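Local coordinates for protein UDP-N-acetylglucosamine 2-epimerase (Methanocaldococcus jannaschii, PDB 4NES) that probably catalyses the reversible C-2 epimerisation of UDP-N-acetylglucosamine to UDP-N-acetylmannosamine, working as a homodimer of GT-B fold, at residues K163-G168 / V358-Y363; G119-D124 / L155-E160; I225-E230 / D325-L330. One frame throughout, in Å; residues are numbered along the deposited sequence.

Contact 1: K163-G168 / V358-Y363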
loop_
_atom_site.group_PDB
_atom_site.type_symbol
_atom_site.label_atom_id
_atom_site.label_comp_id
_atom_site.label_asym_id
_atom_site.label_seq_id
_atom_site.Cartn_x
_atom_site.Cartn_y
_atom_site.Cartn_z
ATOM N N LYS A 163 9.898 -1.128 16.213
ATOM C CA LYS A 163 9.976 -1.822 14.932
ATOM C C LYS A 163 11.211 -1.424 14.123
ATOM O O LYS A 163 11.540 -2.073 13.128
ATOM C CB LYS A 163 8.757 -1.492 14.076
ATOM C CG LYS A 163 7.416 -2.062 14.518
ATOM C CD LYS A 163 6.371 -1.693 13.467
ATOM C CE LYS A 163 5.108 -2.526 13.569
ATOM N NZ LYS A 163 4.433 -2.399 14.885
ATOM N N ILE A 164 11.867 -0.345 14.534
ATOM C CA ILE A 164 12.921 0.275 13.729
ATOM C C ILE A 164 14.311 -0.051 14.259
ATOM O O ILE A 164 14.589 0.118 15.449
ATOM C CB ILE A 164 12.759 1.808 13.698
ATOM C CG1 ILE A 164 11.342 2.191 13.285
ATOM C CG2 ILE A 164 13.766 2.433 12.735
ATOM C CD1 ILE A 164 11.055 3.665 13.510
ATOM N N PHE A 165 15.176 -0.518 13.364
ATOM C CA PHE A 165 16.561 -0.831 13.694
ATOM C C PHE A 165 17.452 -0.125 12.696
ATOM O O PHE A 165 17.320 -0.352 11.493
ATOM C CB PHE A 165 16.789 -2.345 13.607
ATOM C CG PHE A 165 15.889 -3.138 14.503
ATOM C CD1 PHE A 165 14.611 -3.504 14.092
ATOM C CD2 PHE A 165 16.312 -3.493 15.772
ATOM C CE1 PHE A 165 13.774 -4.230 14.948
ATOM C CE2 PHE A 165 15.488 -4.220 16.622
ATOM C CZ PHE A 165 14.227 -4.583 16.210
ATOM N N VAL A 166 18.354 0.734 13.176
ATOM C CA VAL A 166 19.307 1.394 12.290
ATOM C C VAL A 166 20.523 0.496 12.183
ATOM O O VAL A 166 21.304 0.377 13.133
ATOM C CB VAL A 166 19.707 2.774 12.823
ATOM C CG1 VAL A 166 20.695 3.437 11.865
ATOM C CG2 VAL A 166 18.464 3.648 13.011
ATOM N N VAL A 167 20.656 -0.163 11.036
ATOM C CA VAL A 167 21.641 -1.230 10.871
ATOM C C VAL A 167 22.711 -0.934 9.826
ATOM O O VAL A 167 23.622 -1.740 9.628
ATOM C CB VAL A 167 20.972 -2.582 10.508
ATOM C CG1 VAL A 167 20.042 -3.067 11.621
ATOM C CG2 VAL A 167 20.221 -2.488 9.172
ATOM N N GLY A 168 22.624 0.227 9.180
ATOM C CA GLY A 168 23.477 0.552 8.050
ATOM C C GLY A 168 22.858 0.011 6.778
ATOM O O GLY A 168 21.818 -0.646 6.818
ATOM N N VAL A 358 20.215 -10.450 10.143
ATOM C CA VAL A 358 19.914 -11.846 10.428
ATOM C C VAL A 358 19.862 -12.117 11.938
ATOM O O VAL A 358 19.013 -12.878 12.404
ATOM C CB VAL A 358 20.897 -12.790 9.693
ATOM C CG1 VAL A 358 20.691 -14.235 10.100
ATOM C CG2 VAL A 358 20.706 -12.668 8.198
ATOM N N ARG A 359 20.755 -11.496 12.711
ATOM C CA ARG A 359 20.701 -11.638 14.169
ATOM C C ARG A 359 19.380 -11.107 14.733
ATOM O O ARG A 359 18.744 -11.760 15.563
ATOM C CB ARG A 359 21.893 -10.945 14.844
ATOM C CG ARG A 359 21.915 -11.132 16.359
ATOM C CD ARG A 359 23.082 -10.367 16.992
ATOM N NE ARG A 359 22.971 -10.303 18.450
ATOM C CZ ARG A 359 23.471 -11.213 19.279
ATOM N NH1 ARG A 359 24.115 -12.266 18.797
ATOM N NH2 ARG A 359 23.326 -11.072 20.592
ATOM N N ILE A 360 18.958 -9.935 14.269
ATOM C CA ILE A 360 17.696 -9.360 14.733
ATOM C C ILE A 360 16.510 -10.268 14.416
ATOM O O ILE A 360 15.635 -10.471 15.266
ATOM C CB ILE A 360 17.470 -7.935 14.172
ATOM C CG1 ILE A 360 18.487 -6.973 14.786
ATOM C CG2 ILE A 360 16.040 -7.443 14.453
ATOM C CD1 ILE A 360 18.643 -5.651 14.049
ATOM N N LEU A 361 16.487 -10.834 13.212
ATOM C CA LEU A 361 15.380 -11.699 12.824
ATOM C C LEU A 361 15.418 -12.994 13.618
ATOM O O LEU A 361 14.376 -13.559 13.926
ATOM C CB LEU A 361 15.408 -11.990 11.324
ATOM C CG LEU A 361 15.167 -10.786 10.419
ATOM C CD1 LEU A 361 15.328 -11.224 8.972
ATOM C CD2 LEU A 361 13.787 -10.183 10.661
ATOM N N THR A 362 16.618 -13.451 13.969
ATOM C CA THR A 362 16.760 -14.663 14.766
ATOM C C THR A 362 16.165 -14.473 16.158
ATOM O O THR A 362 15.400 -15.317 16.640
ATOM C CB THR A 362 18.230 -15.080 14.882
ATOM O OG1 THR A 362 18.725 -15.413 13.581
ATOM C CG2 THR A 362 18.386 -16.296 15.792
ATOM N N TYR A 363 16.499 -13.355 16.800
ATOM C CA TYR A 363 16.012 -13.097 18.156
ATOM C C TYR A 363 14.568 -12.602 18.167
ATOM O O TYR A 363 13.802 -12.942 19.078
ATOM C CB TYR A 363 16.915 -12.099 18.882
ATOM C CG TYR A 363 18.207 -12.690 19.415
ATOM C CD1 TYR A 363 19.300 -12.887 18.588
ATOM C CD2 TYR A 363 18.336 -13.024 20.756
ATOM C CE1 TYR A 363 20.488 -13.411 19.074
ATOM C CE2 TYR A 363 19.514 -13.552 21.250
ATOM C CZ TYR A 363 20.586 -13.746 20.406
ATOM O OH TYR A 363 21.762 -14.267 20.893
#
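Ile360 overlaps the ring of Phe165, its CG2 methyl sitting over one face in a CH-pi contact, 3.8 Å from the ring centroid and 11° off the ring normal. Its longer branch stays on the same side of the ring but extends past the rim, CD1 lying 3.6 Å from Phe165 CD2 and close to Phe165 CB; the two side chains run past one another, pointing opposite ways. With CG1 of Ile360 anti to its own carbonyl carbon (chi1 -68°), CG2 and CD1 can both reach the ring. The same CD1 meets Val167 tip to tip, 3.8 Å from Val167 CG1. An alanine at Phe165 would remove the ring and probably leave the CG2 methyl of Ile360 without its aromatic face, opening a gap between helix and strand. The contact is wholly apolar and buries 136 Å². Phe165 on strand 164-166 and Val167 just beyond it both point toward the helix; the strand is an outermost one, within this chain, of the seven-stranded parallel sheet, and Ile164 and Val166 pack on helix 148-156. Helix 353-363 lies against this sheet edge, Ile360 touching Phe144 of strand 142-145 and Val358 turned to helix 10-23.

Contact 2: G119-D124 / L155-E160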
loop_
_atom_site.group_PDB
_atom_site.type_symbol
_atom_site.label_atom_id
_atom_site.label_comp_id
_atom_site.label_asym_id
_atom_site.label_seq_id
_atom_site.Cartn_x
_atom_site.Cartn_y
_atom_site.Cartn_z
ATOM N N GLY A 119 12.655 3.377 5.199
ATOM C CA GLY A 119 12.642 4.745 5.675
ATOM C C GLY A 119 13.267 5.774 4.757
ATOM O O GLY A 119 13.272 6.960 5.077
ATOM N N LEU A 120 13.824 5.343 3.630
ATOM C CA LEU A 120 14.374 6.305 2.677
ATOM C C LEU A 120 13.225 7.127 2.086
ATOM O O LEU A 120 12.160 6.584 1.769
ATOM C CB LEU A 120 15.148 5.608 1.562
ATOM C CG LEU A 120 16.530 5.034 1.889
ATOM C CD1 LEU A 120 16.470 3.972 2.950
ATOM C CD2 LEU A 120 17.157 4.473 0.618
ATOM N N ARG A 121 13.422 8.438 1.961
ATOM C CA ARG A 121 12.389 9.303 1.385
ATOM C C ARG A 121 12.989 10.349 0.457
ATOM O O ARG A 121 13.919 11.063 0.838
ATOM C CB ARG A 121 11.592 10.016 2.488
ATOM C CG ARG A 121 10.844 9.101 3.469
ATOM C CD ARG A 121 9.634 8.448 2.799
ATOM N NE ARG A 121 8.874 7.627 3.737
ATOM C CZ ARG A 121 9.068 6.327 3.930
ATOM N NH1 ARG A 121 10.002 5.669 3.248
ATOM N NH2 ARG A 121 8.316 5.678 4.814
ATOM N N SER A 122 12.433 10.446 -0.744
ATOM C CA SER A 122 12.729 11.554 -1.651
ATOM C C SER A 122 11.675 12.650 -1.494
ATOM O O SER A 122 11.901 13.794 -1.892
ATOM C CB SER A 122 12.712 11.064 -3.093
ATOM O OG SER A 122 11.381 10.747 -3.467
ATOM N N PHE A 123 10.521 12.284 -0.935
ATOM C CA PHE A 123 9.356 13.172 -0.814
ATOM C C PHE A 123 8.823 13.621 -2.168
ATOM O O PHE A 123 8.161 14.655 -2.291
ATOM C CB PHE A 123 9.646 14.342 0.129
ATOM C CG PHE A 123 10.086 13.898 1.488
ATOM C CD1 PHE A 123 9.198 13.261 2.341
ATOM C CD2 PHE A 123 11.393 14.079 1.900
ATOM C CE1 PHE A 123 9.608 12.830 3.592
ATOM C CE2 PHE A 123 11.813 13.649 3.150
ATOM C CZ PHE A 123 10.909 13.029 3.998
ATOM N N ASP A 124 9.127 12.815 -3.173
ATOM C CA ASP A 124 8.538 12.920 -4.490
ATOM C C ASP A 124 7.558 11.760 -4.537
ATOM O O ASP A 124 7.703 10.864 -5.370
ATOM C CB ASP A 124 9.629 12.714 -5.544
ATOM C CG ASP A 124 9.201 13.133 -6.939
ATOM O OD1 ASP A 124 7.995 13.366 -7.170
ATOM O OD2 ASP A 124 10.091 13.225 -7.810
ATOM N N LEU A 155 9.719 7.625 12.073
ATOM C CA LEU A 155 9.091 8.141 13.293
ATOM C C LEU A 155 8.094 9.260 12.975
ATOM O O LEU A 155 7.016 9.332 13.573
ATOM C CB LEU A 155 10.139 8.629 14.295
ATOM C CG LEU A 155 11.020 7.545 14.915
ATOM C CD1 LEU A 155 12.129 8.177 15.739
ATOM C CD2 LEU A 155 10.190 6.578 15.760
ATOM N N ARG A 156 8.441 10.105 12.008
ATOM C CA ARG A 156 7.589 11.220 11.597
ATOM C C ARG A 156 6.297 10.737 10.934
ATOM O O ARG A 156 5.301 11.471 10.881
ATOM C CB ARG A 156 8.361 12.135 10.641
ATOM C CG ARG A 156 7.751 13.508 10.463
ATOM C CD ARG A 156 8.176 14.137 9.146
ATOM N NE ARG A 156 7.030 14.704 8.441
ATOM C CZ ARG A 156 6.466 14.162 7.366
ATOM N NH1 ARG A 156 6.950 13.041 6.844
ATOM N NH2 ARG A 156 5.424 14.753 6.798
ATOM N N GLU A 157 6.302 9.507 10.431
ATOM C CA GLU A 157 5.100 8.899 9.863
ATOM C C GLU A 157 4.396 7.992 10.871
ATOM O O GLU A 157 3.534 7.189 10.502
ATOM C CB GLU A 157 5.427 8.148 8.567
ATOM C CG GLU A 157 5.931 9.071 7.470
ATOM C CD GLU A 157 6.393 8.343 6.223
ATOM O OE1 GLU A 157 6.123 7.128 6.080
ATOM O OE2 GLU A 157 7.026 9.004 5.370
ATOM N N GLY A 158 4.773 8.130 12.141
ATOM C CA GLY A 158 4.048 7.499 13.229
ATOM C C GLY A 158 4.349 6.033 13.458
ATOM O O GLY A 158 3.655 5.374 14.221
ATOM N N ILE A 159 5.383 5.514 12.809
ATOM C CA ILE A 159 5.745 4.114 12.981
ATOM C C ILE A 159 6.391 3.926 14.347
ATOM O O ILE A 159 7.170 4.762 14.798
ATOM C CB ILE A 159 6.663 3.648 11.834
ATOM C CG1 ILE A 159 5.835 3.519 10.552
ATOM C CG2 ILE A 159 7.346 2.313 12.150
ATOM C CD1 ILE A 159 6.653 3.549 9.296
ATOM N N GLU A 160 6.034 2.836 15.018
ATOM C CA GLU A 160 6.504 2.577 16.372
ATOM C C GLU A 160 8.013 2.334 16.420
ATOM O O GLU A 160 8.569 1.574 15.608
ATOM C CB GLU A 160 5.749 1.391 16.973
ATOM C CG GLU A 160 5.144 0.439 15.945
ATOM C CD GLU A 160 3.858 0.949 15.281
ATOM O OE1 GLU A 160 2.837 1.126 15.981
ATOM O OE2 GLU A 160 3.865 1.166 14.051
#
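Arg121 and Glu157 reach for each other from opposite sides of the contact, and the guanidinium grips the carboxylate side-on. Arg121 NE donates to Glu157 OE2 at 2.8 Å, and Arg121 NH2 donates to Glu157 OE1 at 2.9 Å; both bonds are nearly straight, at 172°. Each oxygen lies close to the guanidinium plane and is met on its syn side, yet the two flat groups are not coplanar: their planes are turned 32° apart, which lifts the nitrogens out of the carboxylate plane. A bend in the arginine chain at chi2 (-72°) folds the guanidinium back along its own loop, where Arg121 NH1 reaches Leu120 O at 2.8 Å from above the carbonyl plane. Glu157 instead runs out straight beyond CG.

The foot of the arginine is covered too. Arg121 CB sits 3.4 Å above one face of the Phe123 ring, offset toward its rim. Across the contact the same ring has a looser neighbour, Phe123 CE1 lying 4.2 Å from Arg156 NH1 at an oblique approach. Glu157 lies at the C-terminal end of helix 148-156, in the turn that closes as a Schellman motif with Gly158 as its C-prime residue; on the opposing loop Ser122 OG accepts from Asp124 N in an ST turn. Arg156 also packs on Gly158 of the second subunit.

Both charged groups are buried, and both have further partners. Asp137 takes Arg121 NH1 in a second salt bridge, Arg125 pairs with Glu157 OE2, and His138 bonds to Glu157 OE1. Such a network of opposite charges probably keeps Glu157 ionised, fixes the rotation of both flat groups and ties the loop to the helix end.

Contact 3: I225-E230 / D325-L330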
loop_
_atom_site.group_PDB
_atom_site.type_symbol
_atom_site.label_atom_id
_atom_site.label_comp_id
_atom_site.label_asym_id
_atom_site.label_seq_id
_atom_site.Cartn_x
_atom_site.Cartn_y
_atom_site.Cartn_z
ATOM N N ILE A 225 24.991 15.790 -21.541
ATOM C CA ILE A 225 26.155 14.923 -21.669
ATOM C C ILE A 225 27.035 15.343 -22.855
ATOM O O ILE A 225 28.256 15.405 -22.727
ATOM C CB ILE A 225 25.755 13.439 -21.790
ATOM C CG1 ILE A 225 25.017 12.979 -20.525
ATOM C CG2 ILE A 225 26.985 12.581 -22.037
ATOM C CD1 ILE A 225 25.861 13.029 -19.256
ATOM N N PHE A 226 26.414 15.642 -23.996
ATOM C CA PHE A 226 27.150 16.130 -25.164
ATOM C C PHE A 226 27.977 17.371 -24.810
ATOM O O PHE A 226 29.111 17.531 -25.265
ATOM C CB PHE A 226 26.168 16.492 -26.278
ATOM C CG PHE A 226 25.845 15.362 -27.216
ATOM C CD1 PHE A 226 25.301 14.177 -26.747
ATOM C CD2 PHE A 226 26.047 15.505 -28.581
ATOM C CE1 PHE A 226 24.990 13.146 -27.619
ATOM C CE2 PHE A 226 25.741 14.474 -29.456
ATOM C CZ PHE A 226 25.209 13.297 -28.974
ATOM N N GLU A 227 27.403 18.240 -23.984
ATOM C CA GLU A 227 28.056 19.485 -23.610
ATOM C C GLU A 227 29.230 19.288 -22.645
ATOM O O GLU A 227 30.267 19.943 -22.788
ATOM C CB GLU A 227 27.030 20.440 -23.015
ATOM C CG GLU A 227 27.306 21.890 -23.284
ATOM C CD GLU A 227 26.079 22.731 -23.076
ATOM O OE1 GLU A 227 25.179 22.681 -23.939
ATOM O OE2 GLU A 227 26.010 23.433 -22.049
ATOM N N ILE A 228 29.054 18.403 -21.660
ATOM C CA ILE A 228 30.132 18.011 -20.750
ATOM C C ILE A 228 31.357 17.572 -21.530
ATOM O O ILE A 228 32.481 17.967 -21.236
ATOM C CB ILE A 228 29.716 16.794 -19.878
ATOM C CG1 ILE A 228 28.847 17.215 -18.706
ATOM C CG2 ILE A 228 30.941 16.039 -19.352
ATOM C CD1 ILE A 228 28.539 16.045 -17.793
ATOM N N ILE A 229 31.112 16.726 -22.526
ATOM C CA ILE A 229 32.158 16.173 -23.359
ATOM C C ILE A 229 32.949 17.277 -24.069
ATOM O O ILE A 229 34.176 17.249 -24.112
ATOM C CB ILE A 229 31.546 15.227 -24.397
ATOM C CG1 ILE A 229 30.938 14.001 -23.705
ATOM C CG2 ILE A 229 32.583 14.831 -25.436
ATOM C CD1 ILE A 229 30.029 13.184 -24.598
ATOM N N GLU A 230 32.235 18.254 -24.612
ATOM C CA GLU A 230 32.863 19.334 -25.365
ATOM C C GLU A 230 33.613 20.307 -24.465
ATOM O O GLU A 230 34.689 20.789 -24.815
ATOM C CB GLU A 230 31.796 20.076 -26.160
ATOM C CG GLU A 230 31.185 19.233 -27.260
ATOM C CD GLU A 230 29.818 19.723 -27.682
ATOM O OE1 GLU A 230 29.345 20.739 -27.127
ATOM O OE2 GLU A 230 29.210 19.077 -28.563
ATOM N N ASP A 325 17.636 17.857 -14.631
ATOM C CA ASP A 325 17.473 17.972 -16.079
ATOM C C ASP A 325 18.384 19.066 -16.638
ATOM O O ASP A 325 18.602 19.163 -17.852
ATOM C CB ASP A 325 16.004 18.409 -16.279
ATOM C CG ASP A 325 15.614 18.637 -17.727
ATOM O OD1 ASP A 325 16.066 19.618 -18.350
ATOM O OD2 ASP A 325 14.773 17.872 -18.228
ATOM N N ASN A 326 18.907 19.892 -15.742
ATOM C CA ASN A 326 19.454 21.206 -16.081
ATOM C C ASN A 326 20.905 21.132 -16.549
ATOM O O ASN A 326 21.778 20.750 -15.773
ATOM C CB ASN A 326 19.339 22.098 -14.836
ATOM C CG ASN A 326 19.737 23.552 -15.087
ATOM O OD1 ASN A 326 20.773 23.849 -15.677
ATOM N ND2 ASN A 326 18.903 24.466 -14.611
ATOM N N LYS A 327 21.180 21.524 -17.793
ATOM C CA LYS A 327 22.536 21.365 -18.310
ATOM C C LYS A 327 23.516 22.360 -17.692
ATOM O O LYS A 327 24.689 22.047 -17.522
ATOM C CB LYS A 327 22.581 21.359 -19.848
ATOM C CG LYS A 327 22.532 22.702 -20.538
ATOM C CD LYS A 327 22.449 22.486 -22.050
ATOM C CE LYS A 327 22.406 23.796 -22.811
ATOM N NZ LYS A 327 22.499 23.554 -24.281
ATOM N N GLU A 328 23.033 23.548 -17.336
ATOM C CA GLU A 328 23.901 24.540 -16.713
ATOM C C GLU A 328 24.306 24.074 -15.312
ATOM O O GLU A 328 25.461 24.227 -14.908
ATOM C CB GLU A 328 23.209 25.902 -16.637
ATOM C CG GLU A 328 22.351 26.238 -17.845
ATOM C CD GLU A 328 23.155 26.667 -19.056
ATOM O OE1 GLU A 328 24.206 27.315 -18.889
ATOM O OE2 GLU A 328 22.715 26.365 -20.176
ATOM N N LYS A 329 23.358 23.497 -14.580
ATOM C CA LYS A 329 23.665 22.931 -13.270
ATOM C C LYS A 329 24.653 21.781 -13.423
ATOM O O LYS A 329 25.549 21.610 -12.598
ATOM C CB LYS A 329 22.403 22.435 -12.566
ATOM C CG LYS A 329 21.531 23.531 -11.947
ATOM C CD LYS A 329 20.439 22.914 -11.079
ATOM C CE LYS A 329 19.592 23.969 -10.377
ATOM N NZ LYS A 329 18.602 24.602 -11.286
ATOM N N LEU A 330 24.487 20.998 -14.485
ATOM C CA LEU A 330 25.388 19.876 -14.739
ATOM C C LEU A 330 26.806 20.368 -15.027
ATOM O O LEU A 330 27.779 19.838 -14.494
ATOM C CB LEU A 330 24.861 19.025 -15.891
ATOM C CG LEU A 330 25.769 17.901 -16.381
ATOM C CD1 LEU A 330 26.041 16.897 -15.275
ATOM C CD2 LEU A 330 25.118 17.220 -17.577
#
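The carboxylate of Glu227 is the flat group here, and the tail of Lys327 passes before both of its oxygens, the two side chains crossing at about a right angle. Lys327 NZ donates to Glu227 OE1 at 2.8 Å in a salt bridge, although the modelled place of NZ is somewhat doubtful. The methylenes line up with the carboxylate too, Lys327 CE 3.2 Å from Glu227 OE1 and Lys327 CD 3.7 Å from Glu227 OE2. CG of the lysine stands between its backbone N and carbonyl carbon (chi1 80°), and the extended chain beyond carries NZ across to the acid. Subject to the same doubt about NZ, Glu223 on helix 215-232 is its other salt-bridge partner, and one ammonium would then probably offset the closeness of the two acids.

Next to the charged pair the packing is apolar. Ile228 CD1 pushes into the fork of Leu330, lying 3.6 Å from each of Leu330 CG, CD1 and CD2. Leu330 CD2 extends toward the backbone of helix 215-232, 4.2 Å from Ile225 N. Asn326 is the N-cap of helix 327-338: its OD1 accepts from Lys329 N at 2.8 Å, well above the amide carbonyl plane, and weakly from Glu328 N.

This is helix-to-helix packing in the helical layer flanking the sheet of a Rossmann-like half of the GT-B fold. It joins helix 215-232, which lies on the six-stranded parallel sheet, to the start of helix 327-338. Ile225 and Ile228 pack onto strands 201-205 and 283-286, meeting Leu204, Phe202 and Leu285, while Ile331 and Val334 continue the packing along helix 327-338.

Contacts 1 and 2 belong to one Rossmann-like half of the GT-B fold and contact 3 to the other, with the nucleotide ligands in the cleft between. Contacts 1 and 2 lie about 18 Å apart between centres and touch directly: Ile164 CD1 packs on Leu155 CD2 at 3.8 Å. Contact 3 stands about 42 Å from contact 1 and about 33 Å from contact 2, centre to centre (nearest atoms about 28 Å and about 11 Å), yet along the chain it is nested within the loop that contact 1 closes, because the last helix returns to the first half. None belongs to the ligand pockets; the side chain of Arg121 is about 14 Å from bound UDP-N-acetylglucosamine.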